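Local coordinates for aldehyde dehydrogenase A (Escherichia coli BL21, PDB 2OPX), which catalyses the irreversible NAD-dependent oxidation of lactaldehyde to lactate in fucose and rhamnose breakdown, and also oxidises glycolaldehyde, at residues A30-I35 / K361-P366; V105-D110 / P155-A160; S281-N286 / E383-V388; Q310-G315 / D322-P327. One frame throughout, in Å; residues are numbered along the deposited sequence.

Interaction 1 (A30-I35 / K361-P366); sequences ATEAVI and KGYYYP. With DXC ((3alpha,5beta,12alpha)-3,12-dihydroxycholan-24-oic acid), chain C.
Ala-30, Thr-31 and Glu-32 lie against Lys-361 to Tyr-364 where two loops of the aldehyde dehydrogenase fold meet: the turn leading into strand 34-39 of the N-terminal four-stranded sheet, and the loop between strands 350-351 and 368-371 of another sheet. Lys-361 runs along the turn. Its CB lies between Glu-32 OE2 and C21 of the bound deoxycholate, each at 4.1 Å. Lys-361 CG passes Thr-31 O at 3.4 Å, with CD beside it. A bend at the third torsion (chi3 61°) carries CE past Ala-30 O, and NZ ends beside Thr-31 CG2. Glu-32 crosses Tyr-363 at about a right angle: Glu-32 CG lies 3.4 Å from Tyr-363 OH, and OE2 takes a nearly straight hydrogen bond from Gly-362 N (169° at the hydrogen) with its anti lone pair; the modelled 2.5 Å is doubtful. Gly-362 suits this place, because at its backbone angles a side chain would jam against the preceding carbonyl. Steroid C5 sits over one face of the Tyr-364 ring, toward the rim. At the far end, Ala-30 CB touches Tyr-364 OH, and a water lies 3.1 Å from this OH while donating to Ala-30 O at 3.0 Å.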
# COMPACT_ATOMS: atom_id res chain seq x y z
N ALA A 30 -3.31 -14.44 44.82
CA ALA A 30 -4.08 -13.79 45.87
C ALA A 30 -4.19 -14.63 47.14
O ALA A 30 -4.24 -14.08 48.25
CB ALA A 30 -5.48 -13.46 45.36
N THR A 31 -4.20 -15.95 46.98
CA THR A 31 -4.35 -16.84 48.12
C THR A 31 -3.18 -17.77 48.37
O THR A 31 -3.11 -18.43 49.40
CB THR A 31 -5.59 -17.72 47.95
OG1 THR A 31 -5.38 -18.62 46.86
CG2 THR A 31 -6.81 -16.86 47.65
N GLU A 32 -2.25 -17.82 47.41
CA GLU A 32 -1.07 -18.67 47.52
C GLU A 32 -1.41 -20.16 47.50
O GLU A 32 -0.56 -20.99 47.81
CB GLU A 32 -0.28 -18.34 48.77
CG GLU A 32 0.48 -17.04 48.66
CD GLU A 32 1.18 -16.67 49.93
OE1 GLU A 32 1.96 -17.51 50.44
OE2 GLU A 32 0.94 -15.55 50.43
N ALA A 33 -2.63 -20.48 47.12
CA ALA A 33 -3.04 -21.87 47.04
C ALA A 33 -2.66 -22.43 45.68
O ALA A 33 -2.60 -21.70 44.68
CB ALA A 33 -4.55 -21.98 47.24
N VAL A 34 -2.37 -23.73 45.64
CA VAL A 34 -2.02 -24.38 44.40
C VAL A 34 -3.32 -24.70 43.69
O VAL A 34 -4.15 -25.46 44.19
CB VAL A 34 -1.25 -25.69 44.66
CG1 VAL A 34 -0.96 -26.39 43.34
CG2 VAL A 34 0.06 -25.37 45.38
N ILE A 35 -3.52 -24.10 42.52
CA ILE A 35 -4.73 -24.32 41.75
C ILE A 35 -4.58 -25.43 40.73
O ILE A 35 -5.56 -26.08 40.37
CB ILE A 35 -5.18 -23.02 41.06
CG1 ILE A 35 -3.96 -22.21 40.61
CG2 ILE A 35 -6.00 -22.18 42.03
CD1 ILE A 35 -4.29 -20.78 40.23
N LYS A 361 -0.74 -13.24 53.41
CA LYS A 361 -1.14 -14.13 52.34
C LYS A 361 -1.39 -13.34 51.06
O LYS A 361 -2.22 -12.42 51.03
CB LYS A 361 -2.41 -14.88 52.75
CG LYS A 361 -2.86 -15.97 51.79
CD LYS A 361 -4.32 -16.33 52.03
CE LYS A 361 -5.22 -15.12 51.79
NZ LYS A 361 -6.67 -15.44 51.89
N GLY A 362 -0.68 -13.69 49.99
CA GLY A 362 -0.85 -12.98 48.74
C GLY A 362 0.30 -12.02 48.50
O GLY A 362 1.15 -11.83 49.37
N TYR A 363 0.33 -11.42 47.32
CA TYR A 363 1.40 -10.49 46.99
C TYR A 363 0.81 -9.17 46.56
O TYR A 363 0.74 -8.85 45.38
CB TYR A 363 2.27 -11.07 45.88
CG TYR A 363 2.63 -12.50 46.16
CD1 TYR A 363 2.06 -13.53 45.43
CD2 TYR A 363 3.48 -12.83 47.21
CE1 TYR A 363 2.31 -14.86 45.74
CE2 TYR A 363 3.74 -14.15 47.53
CZ TYR A 363 3.15 -15.16 46.79
OH TYR A 363 3.40 -16.48 47.11
N TYR A 364 0.38 -8.40 47.55
CA TYR A 364 -0.23 -7.11 47.30
C TYR A 364 0.73 -5.97 47.51
O TYR A 364 1.58 -6.01 48.41
CB TYR A 364 -1.43 -6.93 48.22
CG TYR A 364 -2.55 -7.89 47.93
CD1 TYR A 364 -3.44 -7.66 46.88
CD2 TYR A 364 -2.70 -9.05 48.69
CE1 TYR A 364 -4.46 -8.56 46.59
CE2 TYR A 364 -3.72 -9.96 48.41
CZ TYR A 364 -4.59 -9.71 47.36
OH TYR A 364 -5.61 -10.59 47.08
N TYR A 365 0.61 -4.95 46.67
CA TYR A 365 1.42 -3.77 46.79
C TYR A 365 0.49 -2.60 46.57
O TYR A 365 -0.25 -2.55 45.59
CB TYR A 365 2.56 -3.74 45.78
CG TYR A 365 3.67 -2.84 46.25
CD1 TYR A 365 3.70 -1.49 45.91
CD2 TYR A 365 4.67 -3.33 47.09
CE1 TYR A 365 4.70 -0.65 46.41
CE2 TYR A 365 5.67 -2.51 47.58
CZ TYR A 365 5.68 -1.17 47.24
OH TYR A 365 6.68 -0.37 47.73
N PRO A 366 0.50 -1.65 47.50
CA PRO A 366 -0.38 -0.49 47.37
C PRO A 366 0.06 0.49 46.30
O PRO A 366 1.24 0.56 45.95
CB PRO A 366 -0.32 0.12 48.76
CG PRO A 366 1.13 -0.10 49.12
CD PRO A 366 1.37 -1.53 48.68
C1 DXC C . -8.69 -6.96 50.20
C2 DXC C . -8.34 -6.30 51.56
C3 DXC C . -6.82 -5.99 51.65
C4 DXC C . -5.92 -7.28 51.39
C5 DXC C . -6.35 -7.96 50.07
C6 DXC C . -7.87 -8.25 49.99
C7 DXC C . -6.46 -5.33 53.01
C8 DXC C . -6.47 -6.32 54.19
C9 DXC C . -5.56 -7.55 53.96
C10 DXC C . -5.96 -8.28 52.63
C11 DXC C . -5.60 -8.57 55.13
C12 DXC C . -4.67 -9.83 54.93
C13 DXC C . -5.12 -10.53 53.60
C14 DXC C . -5.08 -9.55 52.39
C15 DXC C . -5.28 -8.12 56.55
C16 DXC C . -5.34 -9.44 57.29
C17 DXC C . -5.00 -10.61 56.30
C18 DXC C . -4.49 -6.80 51.08
C19 DXC C . -3.99 -11.64 56.99
O1 DXC C . -6.46 -11.03 53.71
O2 DXC C . -10.10 -7.25 50.14
C20 DXC C . -3.18 -9.35 54.74
C21 DXC C . -3.63 -12.85 56.10
C22 DXC C . -2.83 -13.98 56.83
C23 DXC C . -3.23 -14.21 58.32
O3 DXC C . -4.20 -14.96 58.58
O4 DXC C . -2.56 -13.63 59.23
C24 DXC C . -2.70 -10.95 57.48
O HOH W 1 -6.41 -12.45 49.43

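Interaction 2 (V105-D110 / P155-A160); sequences VAFTAD and PFFLIA. With DXC ((3alpha,5beta,12alpha)-3,12-dihydroxycholan-24-oic acid), chain B.
Phe-107 and Phe-157 form the aromatic part of the contact, a T-shaped pair with ring centroids 5.1 Å apart and planes at 68°. The edge of Phe-107, led by CE1 and CD1, points to a face of Phe-157 near its rim. Phe-107 holds CG opposite the backbone N (chi1 -178°), extending the ring from its helix toward Phe-157 and the steroid. Deoxycholate covers Phe-107, its C14 over the centre of one face and 3.7 Å from Phe-107 CE2; it only approaches Phe-157, C5 to Phe-157 CE2 3.9 Å. Helices 98-116 and 155-168 run almost parallel here, 3° between the short axes at 8.8 Å, and together wall the steroid site, whose other residues include the lactate-binding Asn-286 and Glu-443. Apolar contacts fill the interface beneath. Thr-108 CG2 meets Ala-160 CB at 3.6 Å and Phe-156 CE2 at 3.7 Å, while Val-105 CG2 comes obliquely to Phe-156 CD2 at 4.1 Å. No hydrogen bond joins the two segments; Glu-104, one turn before Thr-108, supplies the polar links: its O to Thr-108 OG1, which lies at the edge of the Phe-157 ring, and its carboxylate to Phe-157 N of the other helix.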
# COMPACT_ATOMS: atom_id res chain seq x y z
N VAL A 105 -10.60 -11.69 27.70
CA VAL A 105 -11.23 -12.80 27.01
C VAL A 105 -12.08 -12.31 25.84
O VAL A 105 -11.97 -12.83 24.73
CB VAL A 105 -12.13 -13.62 27.97
CG1 VAL A 105 -12.95 -14.63 27.20
CG2 VAL A 105 -11.26 -14.32 29.00
N ALA A 106 -12.91 -11.31 26.09
CA ALA A 106 -13.76 -10.78 25.04
C ALA A 106 -12.93 -10.18 23.91
O ALA A 106 -13.22 -10.39 22.73
CB ALA A 106 -14.70 -9.73 25.61
N PHE A 107 -11.90 -9.42 24.27
CA PHE A 107 -11.04 -8.79 23.27
C PHE A 107 -10.29 -9.85 22.47
O PHE A 107 -10.17 -9.73 21.25
CB PHE A 107 -10.04 -7.84 23.95
CG PHE A 107 -9.14 -7.12 22.99
CD1 PHE A 107 -7.82 -7.52 22.82
CD2 PHE A 107 -9.62 -6.05 22.24
CE1 PHE A 107 -6.98 -6.86 21.91
CE2 PHE A 107 -8.79 -5.39 21.33
CZ PHE A 107 -7.47 -5.79 21.17
N THR A 108 -9.81 -10.88 23.16
CA THR A 108 -9.09 -11.97 22.51
C THR A 108 -9.92 -12.56 21.37
O THR A 108 -9.44 -12.72 20.25
CB THR A 108 -8.76 -13.09 23.52
OG1 THR A 108 -7.76 -12.62 24.43
CG2 THR A 108 -8.24 -14.33 22.80
N ALA A 109 -11.18 -12.87 21.66
CA ALA A 109 -12.05 -13.43 20.64
C ALA A 109 -12.21 -12.45 19.48
O ALA A 109 -12.12 -12.84 18.31
CB ALA A 109 -13.41 -13.76 21.24
N ASP A 110 -12.45 -11.17 19.79
CA ASP A 110 -12.61 -10.18 18.73
C ASP A 110 -11.32 -10.04 17.95
O ASP A 110 -11.33 -9.89 16.73
CB ASP A 110 -12.99 -8.82 19.31
CG ASP A 110 -14.33 -8.83 19.96
OD1 ASP A 110 -15.18 -9.66 19.57
OD2 ASP A 110 -14.55 -7.99 20.87
N PRO A 155 -1.88 -13.37 29.54
CA PRO A 155 -1.67 -14.73 29.04
C PRO A 155 -2.65 -15.20 28.00
O PRO A 155 -2.27 -15.85 27.03
CB PRO A 155 -1.74 -15.57 30.31
CG PRO A 155 -2.81 -14.87 31.07
CD PRO A 155 -2.41 -13.42 30.92
N PHE A 156 -3.92 -14.89 28.19
CA PHE A 156 -4.91 -15.33 27.23
C PHE A 156 -4.82 -14.56 25.92
O PHE A 156 -4.71 -15.16 24.85
CB PHE A 156 -6.32 -15.21 27.81
CG PHE A 156 -7.32 -16.08 27.12
CD1 PHE A 156 -7.21 -17.46 27.16
CD2 PHE A 156 -8.35 -15.51 26.38
CE1 PHE A 156 -8.11 -18.27 26.49
CE2 PHE A 156 -9.27 -16.32 25.70
CZ PHE A 156 -9.14 -17.70 25.75
N PHE A 157 -4.87 -13.24 26.01
CA PHE A 157 -4.79 -12.41 24.82
C PHE A 157 -3.55 -12.71 23.99
O PHE A 157 -3.62 -12.81 22.76
CB PHE A 157 -4.79 -10.93 25.19
CG PHE A 157 -4.39 -10.01 24.06
CD1 PHE A 157 -4.96 -10.15 22.80
CD2 PHE A 157 -3.47 -8.99 24.28
CE1 PHE A 157 -4.62 -9.28 21.76
CE2 PHE A 157 -3.12 -8.12 23.25
CZ PHE A 157 -3.70 -8.27 21.98
N LEU A 158 -2.42 -12.84 24.66
CA LEU A 158 -1.19 -13.10 23.94
C LEU A 158 -1.15 -14.41 23.21
O LEU A 158 -0.32 -14.60 22.32
CB LEU A 158 0.01 -12.95 24.85
CG LEU A 158 0.57 -11.56 24.52
CD1 LEU A 158 -0.14 -10.52 25.37
CD2 LEU A 158 2.07 -11.54 24.73
N ILE A 159 -2.03 -15.34 23.57
CA ILE A 159 -2.06 -16.60 22.85
C ILE A 159 -2.53 -16.18 21.46
O ILE A 159 -1.91 -16.50 20.45
CB ILE A 159 -3.08 -17.58 23.46
CG1 ILE A 159 -2.66 -17.93 24.89
CG2 ILE A 159 -3.17 -18.85 22.61
CD1 ILE A 159 -3.63 -18.83 25.61
N ALA A 160 -3.62 -15.42 21.43
CA ALA A 160 -4.20 -14.95 20.18
C ALA A 160 -3.32 -13.95 19.46
O ALA A 160 -3.21 -13.98 18.23
CB ALA A 160 -5.56 -14.32 20.46
C1 DXC B . -3.15 -4.25 26.55
C2 DXC B . -4.20 -3.85 27.61
C3 DXC B . -5.39 -4.85 27.61
C4 DXC B . -6.06 -4.99 26.18
C5 DXC B . -4.98 -5.30 25.12
C6 DXC B . -3.79 -4.31 25.15
C7 DXC B . -6.44 -4.47 28.69
C8 DXC B . -7.31 -3.27 28.31
C9 DXC B . -8.01 -3.43 26.95
C10 DXC B . -6.96 -3.71 25.83
C11 DXC B . -8.87 -2.19 26.56
C12 DXC B . -9.62 -2.31 25.19
C13 DXC B . -8.52 -2.57 24.10
C14 DXC B . -7.64 -3.82 24.43
C15 DXC B . -9.96 -1.71 27.51
C16 DXC B . -10.64 -0.63 26.69
C17 DXC B . -10.34 -0.87 25.18
C18 DXC B . -6.89 -6.29 26.20
C19 DXC B . -11.62 -0.52 24.30
O1 DXC B . -7.63 -1.44 23.99
O2 DXC B . -2.07 -3.31 26.56
C20 DXC B . -10.58 -3.56 25.22
C21 DXC B . -11.39 -0.71 22.79
C22 DXC B . -11.48 0.61 21.99
C23 DXC B . -12.78 1.41 22.25
O3 DXC B . -12.77 2.34 23.11
O4 DXC B . -13.82 1.11 21.60
C24 DXC B . -12.91 -1.23 24.77

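Interaction 3 (S281-N286 / E383-V388); sequences SGQVCN and ETFGPV. With DXC ((3alpha,5beta,12alpha)-3,12-dihydroxycholan-24-oic acid), chain B.
Phe-385 lays one face of its ring on the backbone of Gln-283 and Val-284. Gln-283 CA makes a CH-pi contact, 3.7 Å from the ring centroid and 14° off the normal, while the carbonyl carbon of Gln-283 sits nearer the rim. Farther along, Phe-385 CE1 reaches Val-284 C at 3.4 Å and lies 4.4 Å from SG of Cys-285, the probable catalytic nucleophile. Gln-283 is the centre of an inverse gamma turn, and its side chain leaves with CG opposite the carbonyl carbon (chi1 -73°), then extended, crossing the phenylalanine at about a right angle. Gln-283 OE1 accepts Ile-329 N, and a water at 2.7 Å that also donates to Phe-385 O. Glu-383 is stretched out too, so that OE2 approaches the cysteine loop; this oxygen accepts from Gly-254 N, and a second water stands between it and Val-284 O. Asn-286 faces the other way, its CG between the backbone N and the carbonyl carbon (chi1 55°), and gives ND2 to deoxycholate O2 at 2.9 Å. With an alanine in place of Phe-385, the Gln-283 turn would probably lose its ring cover and the cysteine loop be freer to shift. No direct hydrogen bond joins the segments, so the Glu-Thr-Phe-Gly-Pro motif of the family probably holds the loop of the probable nucleophile by shape and two waters more than by directed bonds.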
# COMPACT_ATOMS: atom_id res chain seq x y z
N SER A 281 -2.44 -3.88 38.04
CA SER A 281 -1.50 -3.57 39.10
C SER A 281 -0.18 -3.04 38.56
O SER A 281 0.88 -3.25 39.16
CB SER A 281 -1.26 -4.82 39.96
OG SER A 281 -2.48 -5.30 40.49
N GLY A 282 -0.24 -2.34 37.43
CA GLY A 282 0.95 -1.77 36.83
C GLY A 282 1.82 -2.82 36.16
O GLY A 282 2.96 -2.55 35.78
N GLN A 283 1.26 -4.01 35.99
CA GLN A 283 1.98 -5.11 35.39
C GLN A 283 1.79 -5.23 33.89
O GLN A 283 1.53 -6.31 33.37
CB GLN A 283 1.59 -6.41 36.07
CG GLN A 283 2.18 -6.54 37.47
CD GLN A 283 1.64 -7.73 38.22
OE1 GLN A 283 2.30 -8.26 39.12
NE2 GLN A 283 0.43 -8.16 37.87
N VAL A 284 1.92 -4.11 33.19
CA VAL A 284 1.78 -4.09 31.74
C VAL A 284 2.96 -3.33 31.16
O VAL A 284 3.43 -2.35 31.76
CB VAL A 284 0.48 -3.42 31.29
CG1 VAL A 284 0.24 -3.69 29.81
CG2 VAL A 284 -0.68 -3.92 32.12
N CYS A 285 3.45 -3.77 30.01
CA CYS A 285 4.59 -3.14 29.37
C CYS A 285 4.31 -1.70 28.95
O CYS A 285 5.23 -0.87 28.93
CB CYS A 285 5.04 -3.97 28.16
SG CYS A 285 5.65 -5.64 28.57
N ASN A 286 3.07 -1.38 28.62
CA ASN A 286 2.76 -0.02 28.20
C ASN A 286 2.15 0.85 29.29
O ASN A 286 1.57 1.90 29.02
CB ASN A 286 1.84 -0.04 26.97
CG ASN A 286 0.59 -0.85 27.20
OD1 ASN A 286 -0.33 -0.40 27.87
ND2 ASN A 286 0.56 -2.05 26.64
N GLU A 383 12.27 -0.63 34.68
CA GLU A 383 10.84 -0.88 34.63
C GLU A 383 10.40 -1.40 36.00
O GLU A 383 11.02 -2.31 36.54
CB GLU A 383 10.53 -1.91 33.53
CG GLU A 383 9.07 -2.32 33.43
CD GLU A 383 8.82 -3.20 32.21
OE1 GLU A 383 9.63 -4.12 31.97
OE2 GLU A 383 7.81 -2.97 31.50
N THR A 384 9.35 -0.82 36.56
CA THR A 384 8.88 -1.22 37.87
C THR A 384 7.93 -2.42 37.85
O THR A 384 8.11 -3.38 38.60
CB THR A 384 8.17 -0.06 38.59
OG1 THR A 384 9.00 1.10 38.55
CG2 THR A 384 7.91 -0.41 40.05
N PHE A 385 6.92 -2.35 36.99
CA PHE A 385 5.93 -3.42 36.89
C PHE A 385 5.21 -3.61 38.23
O PHE A 385 5.07 -4.72 38.73
CB PHE A 385 6.59 -4.73 36.45
CG PHE A 385 5.96 -5.32 35.22
CD1 PHE A 385 5.94 -4.61 34.02
CD2 PHE A 385 5.36 -6.58 35.27
CE1 PHE A 385 5.32 -5.14 32.88
CE2 PHE A 385 4.74 -7.11 34.13
CZ PHE A 385 4.72 -6.39 32.94
N GLY A 386 4.77 -2.49 38.78
CA GLY A 386 4.05 -2.46 40.04
C GLY A 386 3.29 -1.15 40.04
O GLY A 386 3.56 -0.32 39.19
N PRO A 387 2.34 -0.93 40.96
CA PRO A 387 1.60 0.33 40.96
C PRO A 387 2.39 1.52 41.53
O PRO A 387 1.85 2.31 42.30
CB PRO A 387 0.37 -0.00 41.79
CG PRO A 387 0.92 -0.96 42.81
CD PRO A 387 1.82 -1.86 41.98
N VAL A 388 3.65 1.64 41.15
CA VAL A 388 4.50 2.72 41.64
C VAL A 388 4.62 3.81 40.59
O VAL A 388 4.94 3.53 39.43
CB VAL A 388 5.89 2.19 41.98
CG1 VAL A 388 6.71 3.27 42.65
CG2 VAL A 388 5.75 0.97 42.87
C1 DXC B . -3.15 -4.25 26.55
C2 DXC B . -4.20 -3.85 27.61
C3 DXC B . -5.39 -4.85 27.61
C4 DXC B . -6.06 -4.99 26.18
C5 DXC B . -4.98 -5.30 25.12
C6 DXC B . -3.79 -4.31 25.15
C7 DXC B . -6.44 -4.47 28.69
C8 DXC B . -7.31 -3.27 28.31
C9 DXC B . -8.01 -3.43 26.95
C10 DXC B . -6.96 -3.71 25.83
C11 DXC B . -8.87 -2.19 26.56
C12 DXC B . -9.62 -2.31 25.19
C13 DXC B . -8.52 -2.57 24.10
C14 DXC B . -7.64 -3.82 24.43
C15 DXC B . -9.96 -1.71 27.51
C16 DXC B . -10.64 -0.63 26.69
C17 DXC B . -10.34 -0.87 25.18
C18 DXC B . -6.89 -6.29 26.20
C19 DXC B . -11.62 -0.52 24.30
O1 DXC B . -7.63 -1.44 23.99
O2 DXC B . -2.07 -3.31 26.56
C20 DXC B . -10.58 -3.56 25.22
C21 DXC B . -11.39 -0.71 22.79
C22 DXC B . -11.48 0.61 21.99
C23 DXC B . -12.78 1.41 22.25
O3 DXC B . -12.77 2.34 23.11
O4 DXC B . -13.82 1.11 21.60
C24 DXC B . -12.91 -1.23 24.77
O HOH W 2 4.89 -7.50 38.84
O HOH W 3 5.91 -1.17 32.29

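Interaction 4 (Q310-G315 / D322-P327); sequences QAVQFG and DIAMGP. With DXC ((3alpha,5beta,12alpha)-3,12-dihydroxycholan-24-oic acid), chain D; DXC ((3alpha,5beta,12alpha)-3,12-dihydroxycholan-24-oic acid), chain C.
A single beta bridge, Phe-314 with Met-325, closes the loop that follows helix 295-311. Met-325 uses both backbone polar atoms on the residues flanking Phe-314, as in a parallel bridge: its N donates to Gln-313 O at 3.2 Å, in the carbonyl plane, and its O accepts Gly-315 N at 3.0 Å. Gln-313 O is gripped twice, since Ala-324 N also donates to it, at 2.8 Å and tilted 27° from that plane. Ile-323 packs along the Gly-315 end of the bridge. Its CG1 stands between the backbone N and the carbonyl carbon (chi1 53°), which brings CD1 to 3.3 Å from Gly-315 N, while CG2 lies against Phe-314 C. Cutting Ile-323 back to an alanine would probably open a gap beside Gly-315 and strip the apolar cover from its bond to Met-325. Met-325 curls at its last torsion (chi3 -53°) so that CE lands 3.7 Å from Phe-314 CB, and its CG meets Val-312 CG1, which also touches Ala-324 CB. Two deoxycholates flank the loop: C24 of chain D reaches Ala-324 CB at 3.4 Å, and C6 of chain C reaches Gly-315 CA at 3.4 Å, where a side chain would collide with the steroid. Asp-322 turns its carboxylate to a salt bridge with Arg-320, which is also hydrogen-bonded to the chain C steroid. Val-312 and Met-325 pack on Val-278 of helix 266-278, Gly-326 O takes the Ser-281 hydroxyl, and Pro-327 leads on toward helix 331-347.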
# COMPACT_ATOMS: atom_id res chain seq x y z
N GLN A 310 -4.57 7.20 45.59
CA GLN A 310 -4.87 6.80 46.95
C GLN A 310 -6.26 6.16 46.98
O GLN A 310 -6.56 5.34 47.84
CB GLN A 310 -4.82 8.02 47.88
CG GLN A 310 -5.02 7.71 49.37
CD GLN A 310 -6.29 8.34 49.94
OE1 GLN A 310 -6.54 8.26 51.14
NE2 GLN A 310 -7.09 8.97 49.08
N ALA A 311 -7.09 6.55 46.02
CA ALA A 311 -8.44 6.02 45.94
C ALA A 311 -8.47 4.62 45.31
O ALA A 311 -9.46 3.90 45.43
CB ALA A 311 -9.31 6.96 45.13
N VAL A 312 -7.38 4.23 44.65
CA VAL A 312 -7.32 2.91 44.03
C VAL A 312 -7.32 1.80 45.06
O VAL A 312 -6.40 1.68 45.86
CB VAL A 312 -6.06 2.76 43.15
CG1 VAL A 312 -5.94 1.33 42.67
CG2 VAL A 312 -6.13 3.69 41.97
N GLN A 313 -8.37 0.98 45.05
CA GLN A 313 -8.49 -0.12 45.99
C GLN A 313 -7.96 -1.41 45.36
O GLN A 313 -8.07 -1.62 44.16
CB GLN A 313 -9.96 -0.31 46.39
CG GLN A 313 -10.52 0.79 47.29
CD GLN A 313 -10.18 0.57 48.76
OE1 GLN A 313 -10.74 -0.32 49.42
NE2 GLN A 313 -9.26 1.38 49.29
N PHE A 314 -7.37 -2.26 46.19
CA PHE A 314 -6.82 -3.52 45.72
C PHE A 314 -7.23 -4.67 46.63
O PHE A 314 -7.30 -4.50 47.84
CB PHE A 314 -5.30 -3.46 45.64
CG PHE A 314 -4.64 -3.14 46.95
CD1 PHE A 314 -4.47 -1.82 47.35
CD2 PHE A 314 -4.18 -4.16 47.78
CE1 PHE A 314 -3.85 -1.52 48.56
CE2 PHE A 314 -3.56 -3.87 48.99
CZ PHE A 314 -3.39 -2.55 49.38
N GLY A 315 -7.48 -5.83 46.03
CA GLY A 315 -7.87 -6.99 46.81
C GLY A 315 -7.81 -8.30 46.06
O GLY A 315 -7.19 -8.40 45.00
N ASP A 322 -15.09 -4.71 43.22
CA ASP A 322 -15.07 -3.28 43.50
C ASP A 322 -13.65 -2.75 43.64
O ASP A 322 -13.44 -1.61 44.06
CB ASP A 322 -15.85 -2.98 44.79
CG ASP A 322 -15.11 -3.44 46.04
OD1 ASP A 322 -14.63 -4.60 46.07
OD2 ASP A 322 -15.00 -2.64 47.00
N ILE A 323 -12.67 -3.58 43.28
CA ILE A 323 -11.27 -3.18 43.36
C ILE A 323 -10.71 -2.89 41.97
O ILE A 323 -11.24 -3.37 40.97
CB ILE A 323 -10.41 -4.27 44.02
CG1 ILE A 323 -10.63 -5.61 43.31
CG2 ILE A 323 -10.76 -4.39 45.48
CD1 ILE A 323 -9.73 -6.71 43.81
N ALA A 324 -9.64 -2.11 41.93
CA ALA A 324 -9.00 -1.75 40.67
C ALA A 324 -7.78 -2.61 40.42
O ALA A 324 -7.35 -2.77 39.28
CB ALA A 324 -8.60 -0.28 40.70
N MET A 325 -7.21 -3.15 41.49
CA MET A 325 -6.02 -3.99 41.37
C MET A 325 -6.12 -5.29 42.13
O MET A 325 -6.85 -5.41 43.13
CB MET A 325 -4.78 -3.27 41.91
CG MET A 325 -4.52 -1.91 41.36
SD MET A 325 -2.86 -1.41 41.79
CE MET A 325 -2.85 -1.64 43.59
N GLY A 326 -5.37 -6.27 41.65
CA GLY A 326 -5.31 -7.56 42.31
C GLY A 326 -3.90 -7.62 42.85
O GLY A 326 -3.22 -6.60 42.92
N PRO A 327 -3.42 -8.80 43.25
CA PRO A 327 -2.05 -8.88 43.76
C PRO A 327 -1.06 -8.92 42.60
O PRO A 327 -1.45 -9.01 41.44
CB PRO A 327 -2.06 -10.19 44.53
CG PRO A 327 -2.95 -11.05 43.66
CD PRO A 327 -4.10 -10.10 43.35
C1 DXC D . -12.53 -0.79 30.13
C2 DXC D . -11.68 0.29 30.84
C3 DXC D . -10.53 -0.36 31.65
C4 DXC D . -11.06 -1.44 32.68
C5 DXC D . -11.99 -2.45 31.97
C6 DXC D . -13.12 -1.78 31.14
C7 DXC D . -9.65 0.71 32.35
C8 DXC D . -10.29 1.33 33.61
C9 DXC D . -10.76 0.28 34.64
C10 DXC D . -11.74 -0.75 33.96
C11 DXC D . -11.45 0.91 35.90
C12 DXC D . -11.93 -0.14 36.97
C13 DXC D . -12.91 -1.13 36.23
C14 DXC D . -12.26 -1.79 34.99
C15 DXC D . -10.70 1.97 36.74
C16 DXC D . -11.48 2.00 38.06
C17 DXC D . -12.57 0.89 38.01
C18 DXC D . -9.86 -2.33 33.07
C19 DXC D . -13.12 0.46 39.46
O1 DXC D . -14.09 -0.44 35.77
O2 DXC D . -13.60 -0.17 29.39
C20 DXC D . -10.69 -0.96 37.49
C21 DXC D . -14.20 -0.65 39.39
C22 DXC D . -14.81 -1.07 40.75
C23 DXC D . -15.75 -0.01 41.35
O3 DXC D . -16.94 0.07 40.94
O4 DXC D . -15.31 0.74 42.26
C24 DXC D . -11.99 0.11 40.46
C1 DXC C . -8.69 -6.96 50.20
C2 DXC C . -8.34 -6.30 51.56
C3 DXC C . -6.82 -5.99 51.65
C4 DXC C . -5.92 -7.28 51.39
C5 DXC C . -6.35 -7.96 50.07
C6 DXC C . -7.87 -8.25 49.99
C7 DXC C . -6.46 -5.33 53.01
C8 DXC C . -6.47 -6.32 54.19
C9 DXC C . -5.56 -7.55 53.96
C10 DXC C . -5.96 -8.28 52.63
C11 DXC C . -5.60 -8.57 55.13
C12 DXC C . -4.67 -9.83 54.93
C13 DXC C . -5.12 -10.53 53.60
C14 DXC C . -5.08 -9.55 52.39
C15 DXC C . -5.28 -8.12 56.55
C16 DXC C . -5.34 -9.44 57.29
C17 DXC C . -5.00 -10.61 56.30
C18 DXC C . -4.49 -6.80 51.08
C19 DXC C . -3.99 -11.64 56.99
O1 DXC C . -6.46 -11.03 53.71
O2 DXC C . -10.10 -7.25 50.14
C20 DXC C . -3.18 -9.35 54.74
C21 DXC C . -3.63 -12.85 56.10
C22 DXC C . -2.83 -13.98 56.83
C23 DXC C . -3.23 -14.21 58.32
O3 DXC C . -4.20 -14.96 58.58
O4 DXC C . -2.56 -13.63 59.23
C24 DXC C . -2.70 -10.95 57.48

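Interactions 2 and 3 lie in the interior, their centres about 11 and 12 Å from the centre of the chain, whereas those of interactions 1 and 4 sit about 22 Å out. Of the outer two, interaction 4 is largely buried and interaction 1 only partly. Interaction 2 joins two helices by side chains. The others join loops: interaction 4 through backbone hydrogen bonds, interaction 3 mainly through ring-to-backbone packing and water, interaction 1 through a carboxylate and a lysine chain. Interactions 1, 3 and 4 form one connected patch, with Pro-387 against both Tyr-365 and Met-325 and Tyr-364 against Gly-315. Interaction 2 touches none of them but shares one deoxycholate with interaction 3, while interactions 1 and 4 share another.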